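Local coordinates for methanol--corrinoid protein co-methyltransferase (Methanosarcina barkeri, PDB 2I2X), which transfers the methyl group of methanol to the cob(I)amide carried by its partner corrinoid protein MtaC, a zinc-dependent step of methanogenesis, at residues A[158-169]-A[212-222]; A[193-204]-A[252-262]. All coordinates share one frame; numbering follows the deposited sequence.

Interaction 1 of 2, residues A[158-169]-A[212-222]; sequences ADLLSVESMGGK and TISAGDTDCAQ. With ZN (zinc ion), chain Q; K (potassium ion), chain S.
Leu160 lies alongside Ile213, the two side chains pointing the same way, and its CD2 rests 3.7 Å from Ile213 CG2; beside them the CB of Ala215 packs against the CB of Leu160. On the other face of the sheet Leu161 crosses the side chain of Thr212 at about a right angle, its CD1 near the hydroxyl. The backbones are joined by parallel-strand hydrogen bonds, Ile213 N to Asp159 O, Leu161 N to Ile213 O and Ala215 N to Leu161 O, the last at 3.0 Å. At the strand ends Ser162 OG donates to Gly216 O at 2.8 Å. These are neighbouring parallel strands of the MtaB TIM barrel, and the loops at their C-terminal ends carry the metal site. Asp217 receives Ser165 with both carboxylate oxygens: Ser165 N gives a nearly straight bond to OD1 (176°), and Ser165 OG reaches OD2 at 2.7 Å, each on the syn side but tilted from the carboxylate plane. The anti lone pair of OD1 takes Thr218 N, while Arg253 forms a salt bridge with the same oxygen. An asparagine in place of Asp217 would probably weaken this grip, leaving Arg253 without one of its negative partners. Glu164, its chain bent at chi2 (-144°), splits its carboxylate between two metals, OE1 on zinc at 2.1 Å and OE2 on potassium at 2.4 Å. Cys220 SG, swung opposite its own backbone N (chi1 -154°), binds the zinc at 2.2 Å, and Cys269 adds a second sulfur ligand. A water donates to Ser165 O and Thr218 O and accepts from Ala221 N.

Interaction 2 of 2, residues A[193-204]-A[252-262]; sequences SIDMELIWTDIS and PRSLVAYEAGA
The Trp200 indole is held between two aliphatic groups: Ala257 CB stands over its five-membered ring, 3.7 Å from the centroid and 6° off the ring normal, in a CH-pi contact, and Ile203 CD1 covers the opposite face. The carbonyl O of Met196 lies in plane at the ring edge. Met196 SD lies over one face of the Arg253 guanidinium, 3.4 Å from CZ and over the centre of the group, while Ser254 CB sits at its edge. Both contacts belong to the packing of two helices on the outside of the TIM barrel, 181-210 and 240-259, whose segments here run nearly parallel, 22° apart, with axes 8.3 Å from each other. Met196 is the knob of a knobs-into-holes fit, set among Arg253, Ser254, Val256 and Ala257. Bends at chi2 (-73°) and chi3 fold its thioether across the arginine at about a right angle and bring CE to 3.6 Å from Ala257 CB. Nearer the backbone, Met196 CB meets Val256 CG1, a methyl that also touches the backbone N of Glu197. The guanidinium is turned toward acids beyond the two helices, forming salt bridges with Asp217 and Asp219. Toward the C-terminal end the helices are joined by small residues: Ala260 CB packs on Trp200 CB, and a Schellman motif with Gly261 as its C-prime residue ends helix 240-259. Ser204 lies against this turn, its OG 3.2 Å from Gly261 C while also donating to Trp200 O at 2.8 Å.

Followed from the N terminus, the chain reaches strand 160-163 and its loop after the earlier barrel strands, then helix 181-210, strand 213-216 with the start of helix 220-230, and lastly helix 240-259. Interaction 1 closes the loop from 169 to 212, which is largely helical; interaction 2 closes the one from 204 to 252. Their segments alternate along the sequence, so the closures cross instead of nesting. Together they tie two adjacent barrel strands and the metal-bearing loops to the outer helices; the centres of the two interactions are about 9 Å apart. Direct joints are Trp200 NE1 to Asp217 OD2, 2.7 Å, and Ser204 OG to Ser214 OG, 3.0 Å, both probable hydrogen bonds.

Interaction 1 of 2, residues A[158-169]-A[212-222]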
loop_
_atom_site.group_PDB
_atom_site.type_symbol
_atom_site.label_atom_id
_atom_site.label_comp_id
_atom_site.label_asym_id
_atom_site.label_seq_id
_atom_site.Cartn_x
_atom_site.Cartn_y
_atom_site.Cartn_z
ATOM N N ALA A 158 26.242 -5.800 -3.576
ATOM C CA ALA A 158 25.265 -6.733 -3.024
ATOM C C ALA A 158 25.838 -7.473 -1.823
ATOM O O ALA A 158 26.962 -7.962 -1.862
ATOM C CB ALA A 158 24.724 -7.687 -4.075
ATOM N N ASP A 159 25.051 -7.502 -0.745
ATOM C CA ASP A 159 25.429 -8.111 0.523
ATOM C C ASP A 159 24.872 -9.536 0.621
ATOM O O ASP A 159 25.536 -10.442 1.133
ATOM C CB ASP A 159 24.874 -7.268 1.673
ATOM C CG ASP A 159 25.483 -5.870 1.736
ATOM O OD1 ASP A 159 24.726 -4.883 1.648
ATOM O OD2 ASP A 159 26.716 -5.739 1.884
ATOM N N LEU A 160 23.652 -9.737 0.134
ATOM C CA LEU A 160 23.007 -11.052 0.188
ATOM C C LEU A 160 22.717 -11.489 -1.231
ATOM O O LEU A 160 22.375 -10.661 -2.090
ATOM C CB LEU A 160 21.720 -11.018 1.030
ATOM C CG LEU A 160 21.797 -10.240 2.367
ATOM C CD1 LEU A 160 20.416 -9.839 2.874
ATOM C CD2 LEU A 160 22.530 -10.949 3.471
ATOM N N LEU A 161 22.852 -12.782 -1.489
ATOM C CA LEU A 161 22.644 -13.321 -2.826
ATOM C C LEU A 161 21.527 -14.352 -2.808
ATOM O O LEU A 161 21.522 -15.230 -1.951
ATOM C CB LEU A 161 23.938 -13.967 -3.350
ATOM C CG LEU A 161 25.224 -13.131 -3.340
ATOM C CD1 LEU A 161 26.410 -13.955 -3.821
ATOM C CD2 LEU A 161 25.075 -11.862 -4.188
ATOM N N SER A 162 20.600 -14.258 -3.754
ATOM C CA SER A 162 19.452 -15.138 -3.814
ATOM C C SER A 162 19.076 -15.342 -5.271
ATOM O O SER A 162 19.565 -14.616 -6.155
ATOM C CB SER A 162 18.268 -14.468 -3.128
ATOM O OG SER A 162 18.257 -14.684 -1.730
ATOM N N VAL A 163 18.193 -16.311 -5.511
ATOM C CA VAL A 163 17.572 -16.518 -6.817
ATOM C C VAL A 163 16.270 -17.221 -6.527
ATOM O O VAL A 163 16.153 -17.888 -5.512
ATOM C CB VAL A 163 18.439 -17.422 -7.784
ATOM C CG1 VAL A 163 18.915 -18.676 -7.103
ATOM C CG2 VAL A 163 17.641 -17.810 -9.042
ATOM N N GLU A 164 15.302 -17.070 -7.412
ATOM C CA GLU A 164 14.120 -17.920 -7.395
ATOM C C GLU A 164 14.288 -18.940 -8.519
ATOM O O GLU A 164 13.943 -18.657 -9.663
ATOM C CB GLU A 164 12.869 -17.095 -7.671
ATOM C CG GLU A 164 12.954 -15.727 -7.103
ATOM C CD GLU A 164 11.628 -15.228 -6.584
ATOM O OE1 GLU A 164 10.603 -15.894 -6.776
ATOM O OE2 GLU A 164 11.593 -14.141 -5.978
ATOM N N SER A 165 14.834 -20.105 -8.206
ATOM C CA SER A 165 15.253 -21.025 -9.273
ATOM C C SER A 165 14.140 -21.921 -9.839
ATOM O O SER A 165 13.139 -22.157 -9.178
ATOM C CB SER A 165 16.508 -21.805 -8.889
ATOM O OG SER A 165 16.335 -22.572 -7.722
ATOM N N MET A 166 14.331 -22.398 -11.067
ATOM C CA MET A 166 13.278 -23.007 -11.853
ATOM C C MET A 166 13.341 -24.549 -11.960
ATOM O O MET A 166 12.546 -25.168 -12.690
ATOM C CB MET A 166 13.299 -22.419 -13.264
ATOM C CG MET A 166 13.064 -20.925 -13.409
ATOM S SD MET A 166 13.270 -20.404 -15.171
ATOM C CE MET A 166 14.958 -20.912 -15.562
ATOM N N GLY A 167 14.264 -25.184 -11.249
ATOM C CA GLY A 167 14.325 -26.657 -11.284
ATOM C C GLY A 167 12.966 -27.324 -11.086
ATOM O O GLY A 167 12.292 -27.097 -10.080
ATOM N N GLY A 168 12.557 -28.140 -12.046
ATOM C CA GLY A 168 11.302 -28.882 -11.929
ATOM C C GLY A 168 10.055 -28.096 -12.332
ATOM O O GLY A 168 8.930 -28.614 -12.263
ATOM N N LYS A 169 10.237 -26.851 -12.761
ATOM C CA LYS A 169 9.123 -25.990 -13.139
ATOM C C LYS A 169 8.230 -26.592 -14.244
ATOM O O LYS A 169 6.995 -26.551 -14.151
ATOM C CB LYS A 169 9.684 -24.615 -13.537
ATOM C CG LYS A 169 8.718 -23.629 -14.142
ATOM C CD LYS A 169 9.345 -22.235 -14.198
ATOM C CE LYS A 169 10.028 -21.930 -15.516
ATOM N NZ LYS A 169 9.140 -21.200 -16.447
ATOM N N THR A 212 30.657 -12.172 0.584
ATOM C CA THR A 212 29.252 -11.841 0.724
ATOM C C THR A 212 28.435 -12.997 1.319
ATOM O O THR A 212 28.982 -13.982 1.825
ATOM C CB THR A 212 28.656 -11.377 -0.593
ATOM O OG1 THR A 212 28.706 -12.455 -1.549
ATOM C CG2 THR A 212 29.411 -10.125 -1.103
ATOM N N ILE A 213 27.114 -12.878 1.280
ATOM C CA ILE A 213 26.321 -13.916 1.905
ATOM C C ILE A 213 25.493 -14.742 0.957
ATOM O O ILE A 213 24.745 -14.218 0.156
ATOM C CB ILE A 213 25.566 -13.402 3.147
ATOM C CG1 ILE A 213 26.534 -13.571 4.343
ATOM C CG2 ILE A 213 24.263 -14.198 3.378
ATOM C CD1 ILE A 213 26.661 -12.385 5.175
ATOM N N SER A 214 25.677 -16.050 1.034
ATOM C CA SER A 214 24.856 -16.968 0.274
ATOM C C SER A 214 23.548 -17.088 1.059
ATOM O O SER A 214 23.494 -17.766 2.088
ATOM C CB SER A 214 25.582 -18.313 0.134
ATOM O OG SER A 214 24.776 -19.276 -0.501
ATOM N N ALA A 215 22.508 -16.402 0.606
ATOM C CA ALA A 215 21.343 -16.216 1.446
ATOM C C ALA A 215 20.289 -17.341 1.383
ATOM O O ALA A 215 19.918 -17.895 2.412
ATOM C CB ALA A 215 20.732 -14.842 1.215
ATOM N N GLY A 216 19.808 -17.672 0.187
ATOM C CA GLY A 216 18.866 -18.781 0.009
ATOM C C GLY A 216 17.878 -18.519 -1.116
ATOM O O GLY A 216 17.851 -17.422 -1.677
ATOM N N ASP A 217 17.052 -19.526 -1.396
ATOM C CA ASP A 217 16.187 -19.665 -2.589
ATOM C C ASP A 217 14.721 -19.671 -2.120
ATOM O O ASP A 217 14.435 -19.321 -0.978
ATOM C CB ASP A 217 16.512 -21.028 -3.231
ATOM C CG ASP A 217 16.252 -21.079 -4.725
ATOM O OD1 ASP A 217 15.115 -20.847 -5.176
ATOM O OD2 ASP A 217 17.200 -21.414 -5.461
ATOM N N THR A 218 13.804 -20.099 -2.978
ATOM C CA THR A 218 12.358 -20.125 -2.675
ATOM C C THR A 218 11.744 -20.991 -3.695
ATOM O O THR A 218 12.019 -20.824 -4.898
ATOM C CB THR A 218 11.619 -18.854 -3.165
ATOM O OG1 THR A 218 12.272 -17.695 -2.732
ATOM C CG2 THR A 218 10.228 -18.814 -2.706
ATOM N N ASP A 219 10.795 -21.797 -3.253
ATOM C CA ASP A 219 10.019 -22.530 -4.214
ATOM C C ASP A 219 8.931 -21.758 -4.944
ATOM O O ASP A 219 7.897 -22.356 -5.302
ATOM C CB ASP A 219 9.416 -23.765 -3.621
ATOM C CG ASP A 219 9.221 -24.829 -4.656
ATOM O OD1 ASP A 219 10.135 -24.993 -5.512
ATOM O OD2 ASP A 219 8.156 -25.484 -4.625
ATOM N N CYS A 220 9.158 -20.463 -5.178
ATOM C CA CYS A 220 8.174 -19.595 -5.819
ATOM C C CYS A 220 7.599 -20.164 -7.110
ATOM O O CYS A 220 6.392 -20.133 -7.335
ATOM C CB CYS A 220 8.787 -18.254 -6.157
ATOM S SG CYS A 220 7.500 -16.928 -6.213
ATOM N N ALA A 221 8.489 -20.707 -7.940
ATOM C CA ALA A 221 8.137 -21.190 -9.265
ATOM C C ALA A 221 7.202 -22.396 -9.221
ATOM O O ALA A 221 6.602 -22.736 -10.236
ATOM C CB ALA A 221 9.395 -21.480 -10.083
ATOM N N GLN A 222 7.051 -23.015 -8.054
ATOM C CA GLN A 222 6.208 -24.214 -7.916
ATOM C C GLN A 222 5.197 -24.016 -6.802
ATOM O O GLN A 222 4.049 -23.742 -7.092
ATOM C CB GLN A 222 7.046 -25.507 -7.693
ATOM C CG GLN A 222 8.023 -25.868 -8.853
ATOM C CD GLN A 222 9.115 -26.865 -8.427
ATOM O OE1 GLN A 222 9.661 -26.775 -7.330
ATOM N NE2 GLN A 222 9.424 -27.811 -9.299
HETATM ZN ZN ZN Q . 8.900 -15.289 -5.661
HETATM K K K S . 9.735 -12.615 -6.286
HETATM O O HOH W 1 11.250 -20.699 -7.478
#

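Interaction 2 of 2, residues A[193-204]-A[252-262]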
loop_
_atom_site.group_PDB
_atom_site.type_symbol
_atom_site.label_atom_id
_atom_site.label_comp_id
_atom_site.label_asym_id
_atom_site.label_seq_id
_atom_site.Cartn_x
_atom_site.Cartn_y
_atom_site.Cartn_z
ATOM N N SER A 193 15.123 -30.625 -6.011
ATOM C CA SER A 193 16.246 -30.833 -5.096
ATOM C C SER A 193 17.598 -31.031 -5.829
ATOM O O SER A 193 18.647 -30.524 -5.398
ATOM C CB SER A 193 15.939 -32.020 -4.178
ATOM O OG SER A 193 14.910 -31.710 -3.214
ATOM N N ILE A 194 17.565 -31.748 -6.947
ATOM C CA ILE A 194 18.781 -32.017 -7.703
ATOM C C ILE A 194 19.351 -30.681 -8.263
ATOM O O ILE A 194 20.549 -30.409 -8.154
ATOM C CB ILE A 194 18.517 -33.112 -8.830
ATOM C CG1 ILE A 194 18.301 -34.497 -8.225
ATOM C CG2 ILE A 194 19.629 -33.181 -9.839
ATOM C CD1 ILE A 194 17.332 -35.339 -9.025
ATOM N N ASP A 195 18.490 -29.842 -8.834
ATOM C CA ASP A 195 18.960 -28.581 -9.413
ATOM C C ASP A 195 19.442 -27.642 -8.310
ATOM O O ASP A 195 20.449 -26.944 -8.483
ATOM C CB ASP A 195 17.883 -27.913 -10.276
ATOM C CG ASP A 195 18.372 -26.639 -10.951
ATOM O OD1 ASP A 195 19.201 -26.699 -11.903
ATOM O OD2 ASP A 195 17.898 -25.557 -10.520
ATOM N N MET A 196 18.749 -27.675 -7.166
ATOM C CA MET A 196 19.088 -26.824 -6.050
ATOM C C MET A 196 20.510 -27.098 -5.594
ATOM O O MET A 196 21.263 -26.171 -5.312
ATOM C CB MET A 196 18.130 -27.048 -4.889
ATOM C CG MET A 196 16.776 -26.431 -5.050
ATOM S SD MET A 196 16.791 -24.647 -4.870
ATOM C CE MET A 196 17.223 -24.445 -3.145
ATOM N N GLU A 197 20.890 -28.373 -5.524
ATOM C CA GLU A 197 22.256 -28.684 -5.117
ATOM C C GLU A 197 23.356 -28.205 -6.084
ATOM O O GLU A 197 24.411 -27.787 -5.637
ATOM C CB GLU A 197 22.417 -30.153 -4.790
ATOM C CG GLU A 197 23.823 -30.455 -4.285
ATOM C CD GLU A 197 24.206 -31.902 -4.397
ATOM O OE1 GLU A 197 25.206 -32.263 -3.746
ATOM O OE2 GLU A 197 23.505 -32.667 -5.118
ATOM N N LEU A 198 23.095 -28.245 -7.388
ATOM C CA LEU A 198 24.046 -27.764 -8.387
ATOM C C LEU A 198 24.307 -26.293 -8.137
ATOM O O LEU A 198 25.422 -25.874 -7.798
ATOM C CB LEU A 198 23.456 -27.910 -9.796
ATOM C CG LEU A 198 24.264 -28.078 -11.102
ATOM C CD1 LEU A 198 23.616 -27.262 -12.216
ATOM C CD2 LEU A 198 25.753 -27.750 -11.013
ATOM N N ILE A 199 23.255 -25.500 -8.271
ATOM C CA ILE A 199 23.398 -24.047 -8.234
ATOM C C ILE A 199 23.890 -23.492 -6.892
ATOM O O ILE A 199 24.743 -22.596 -6.866
ATOM C CB ILE A 199 22.110 -23.370 -8.707
ATOM C CG1 ILE A 199 20.951 -23.714 -7.768
ATOM C CG2 ILE A 199 21.796 -23.829 -10.134
ATOM C CD1 ILE A 199 19.690 -22.987 -8.093
ATOM N N TRP A 200 23.399 -24.044 -5.784
ATOM C CA TRP A 200 23.777 -23.497 -4.479
ATOM C C TRP A 200 25.218 -23.803 -4.051
ATOM O O TRP A 200 25.811 -23.062 -3.275
ATOM C CB TRP A 200 22.714 -23.785 -3.403
ATOM C CG TRP A 200 21.535 -22.831 -3.627
ATOM C CD1 TRP A 200 20.332 -23.119 -4.243
ATOM C CD2 TRP A 200 21.506 -21.425 -3.326
ATOM N NE1 TRP A 200 19.564 -21.979 -4.325
ATOM C CE2 TRP A 200 20.258 -20.929 -3.771
ATOM C CE3 TRP A 200 22.403 -20.548 -2.702
ATOM C CZ2 TRP A 200 19.882 -19.586 -3.607
ATOM C CZ3 TRP A 200 22.025 -19.199 -2.529
ATOM C CH2 TRP A 200 20.777 -18.740 -2.984
ATOM N N THR A 201 25.791 -24.877 -4.598
ATOM C CA THR A 201 27.181 -25.179 -4.387
ATOM C C THR A 201 28.006 -24.101 -5.052
ATOM O O THR A 201 28.916 -23.541 -4.454
ATOM C CB THR A 201 27.501 -26.549 -4.984
ATOM O OG1 THR A 201 26.742 -27.539 -4.264
ATOM C CG2 THR A 201 29.027 -26.856 -4.915
ATOM N N ASP A 202 27.686 -23.793 -6.293
ATOM C CA ASP A 202 28.379 -22.737 -6.974
ATOM C C ASP A 202 28.115 -21.361 -6.360
ATOM O O ASP A 202 29.072 -20.580 -6.206
ATOM C CB ASP A 202 27.998 -22.737 -8.435
ATOM C CG ASP A 202 28.533 -23.937 -9.175
ATOM O OD1 ASP A 202 29.554 -24.541 -8.736
ATOM O OD2 ASP A 202 27.914 -24.280 -10.202
ATOM N N ILE A 203 26.851 -21.064 -5.999
ATOM C CA ILE A 203 26.518 -19.736 -5.428
ATOM C C ILE A 203 27.312 -19.469 -4.152
ATOM O O ILE A 203 27.914 -18.416 -4.014
ATOM C CB ILE A 203 25.011 -19.495 -5.208
ATOM C CG1 ILE A 203 24.307 -19.370 -6.562
ATOM C CG2 ILE A 203 24.815 -18.212 -4.431
ATOM C CD1 ILE A 203 22.847 -19.830 -6.600
ATOM N N SER A 204 27.345 -20.450 -3.260
ATOM C CA SER A 204 28.090 -20.359 -2.001
ATOM C C SER A 204 29.605 -20.157 -2.189
ATOM O O SER A 204 30.223 -19.306 -1.535
ATOM C CB SER A 204 27.825 -21.605 -1.181
ATOM O OG SER A 204 26.440 -21.692 -0.864
ATOM N N PRO A 252 11.579 -29.536 1.925
ATOM C CA PRO A 252 12.907 -30.187 1.684
ATOM C C PRO A 252 13.589 -29.792 0.374
ATOM O O PRO A 252 14.815 -29.822 0.291
ATOM C CB PRO A 252 12.605 -31.692 1.720
ATOM C CG PRO A 252 11.127 -31.795 1.463
ATOM C CD PRO A 252 10.463 -30.502 1.918
ATOM N N ARG A 253 12.824 -29.416 -0.645
ATOM C CA ARG A 253 13.454 -28.826 -1.821
ATOM C C ARG A 253 14.253 -27.560 -1.445
ATOM O O ARG A 253 15.443 -27.456 -1.770
ATOM C CB ARG A 253 12.433 -28.525 -2.920
ATOM C CG ARG A 253 13.001 -27.686 -4.124
ATOM C CD ARG A 253 12.901 -26.161 -3.852
ATOM N NE ARG A 253 13.151 -25.334 -5.030
ATOM C CZ ARG A 253 13.459 -24.034 -4.993
ATOM N NH1 ARG A 253 13.592 -23.421 -3.830
ATOM N NH2 ARG A 253 13.672 -23.360 -6.130
ATOM N N SER A 254 13.612 -26.621 -0.737
ATOM C CA SER A 254 14.266 -25.352 -0.424
ATOM C C SER A 254 15.360 -25.547 0.620
ATOM O O SER A 254 16.354 -24.829 0.620
ATOM C CB SER A 254 13.251 -24.292 0.010
ATOM O OG SER A 254 12.387 -23.950 -1.082
ATOM N N LEU A 255 15.194 -26.550 1.475
ATOM C CA LEU A 255 16.215 -26.899 2.446
ATOM C C LEU A 255 17.605 -27.140 1.830
ATOM O O LEU A 255 18.619 -26.914 2.486
ATOM C CB LEU A 255 15.763 -28.115 3.252
ATOM C CG LEU A 255 16.757 -28.696 4.263
ATOM C CD1 LEU A 255 17.001 -27.749 5.412
ATOM C CD2 LEU A 255 16.299 -30.047 4.799
ATOM N N VAL A 256 17.647 -27.582 0.569
ATOM C CA VAL A 256 18.897 -27.929 -0.114
ATOM C C VAL A 256 19.907 -26.772 -0.182
ATOM O O VAL A 256 21.115 -26.981 0.016
ATOM C CB VAL A 256 18.652 -28.546 -1.559
ATOM C CG1 VAL A 256 19.943 -28.731 -2.299
ATOM C CG2 VAL A 256 17.908 -29.872 -1.483
ATOM N N ALA A 257 19.419 -25.562 -0.457
ATOM C CA ALA A 257 20.260 -24.370 -0.464
ATOM C C ALA A 257 21.181 -24.307 0.772
ATOM O O ALA A 257 22.384 -24.017 0.665
ATOM C CB ALA A 257 19.388 -23.135 -0.554
ATOM N N TYR A 258 20.607 -24.612 1.932
ATOM C CA TYR A 258 21.313 -24.499 3.213
ATOM C C TYR A 258 22.274 -25.680 3.385
ATOM O O TYR A 258 23.442 -25.509 3.771
ATOM C CB TYR A 258 20.288 -24.319 4.367
ATOM C CG TYR A 258 19.357 -23.175 3.991
ATOM C CD1 TYR A 258 19.777 -21.828 4.093
ATOM C CD2 TYR A 258 18.131 -23.434 3.388
ATOM C CE1 TYR A 258 18.962 -20.786 3.651
ATOM C CE2 TYR A 258 17.331 -22.417 2.948
ATOM C CZ TYR A 258 17.738 -21.096 3.083
ATOM O OH TYR A 258 16.885 -20.105 2.629
ATOM N N GLU A 259 21.788 -26.871 3.035
ATOM C CA GLU A 259 22.629 -28.065 2.992
ATOM C C GLU A 259 23.850 -27.776 2.147
ATOM O O GLU A 259 24.947 -28.179 2.488
ATOM C CB GLU A 259 21.825 -29.257 2.456
ATOM C CG GLU A 259 20.911 -29.810 3.531
ATOM C CD GLU A 259 19.911 -30.840 3.062
ATOM O OE1 GLU A 259 19.590 -30.887 1.849
ATOM O OE2 GLU A 259 19.421 -31.598 3.936
ATOM N N ALA A 260 23.658 -27.015 1.072
ATOM C CA ALA A 260 24.714 -26.816 0.100
ATOM C C ALA A 260 25.464 -25.534 0.328
ATOM O O ALA A 260 26.189 -25.072 -0.545
ATOM C CB ALA A 260 24.154 -26.858 -1.326
ATOM N N GLY A 261 25.263 -24.919 1.478
ATOM C CA GLY A 261 26.136 -23.823 1.838
ATOM C C GLY A 261 25.537 -22.470 2.105
ATOM O O GLY A 261 26.258 -21.612 2.591
ATOM N N ALA A 262 24.252 -22.254 1.810
ATOM C CA ALA A 262 23.615 -20.974 2.173
ATOM C C ALA A 262 23.419 -20.928 3.680
ATOM O O ALA A 262 23.406 -21.962 4.309
ATOM C CB ALA A 262 22.268 -20.749 1.428
#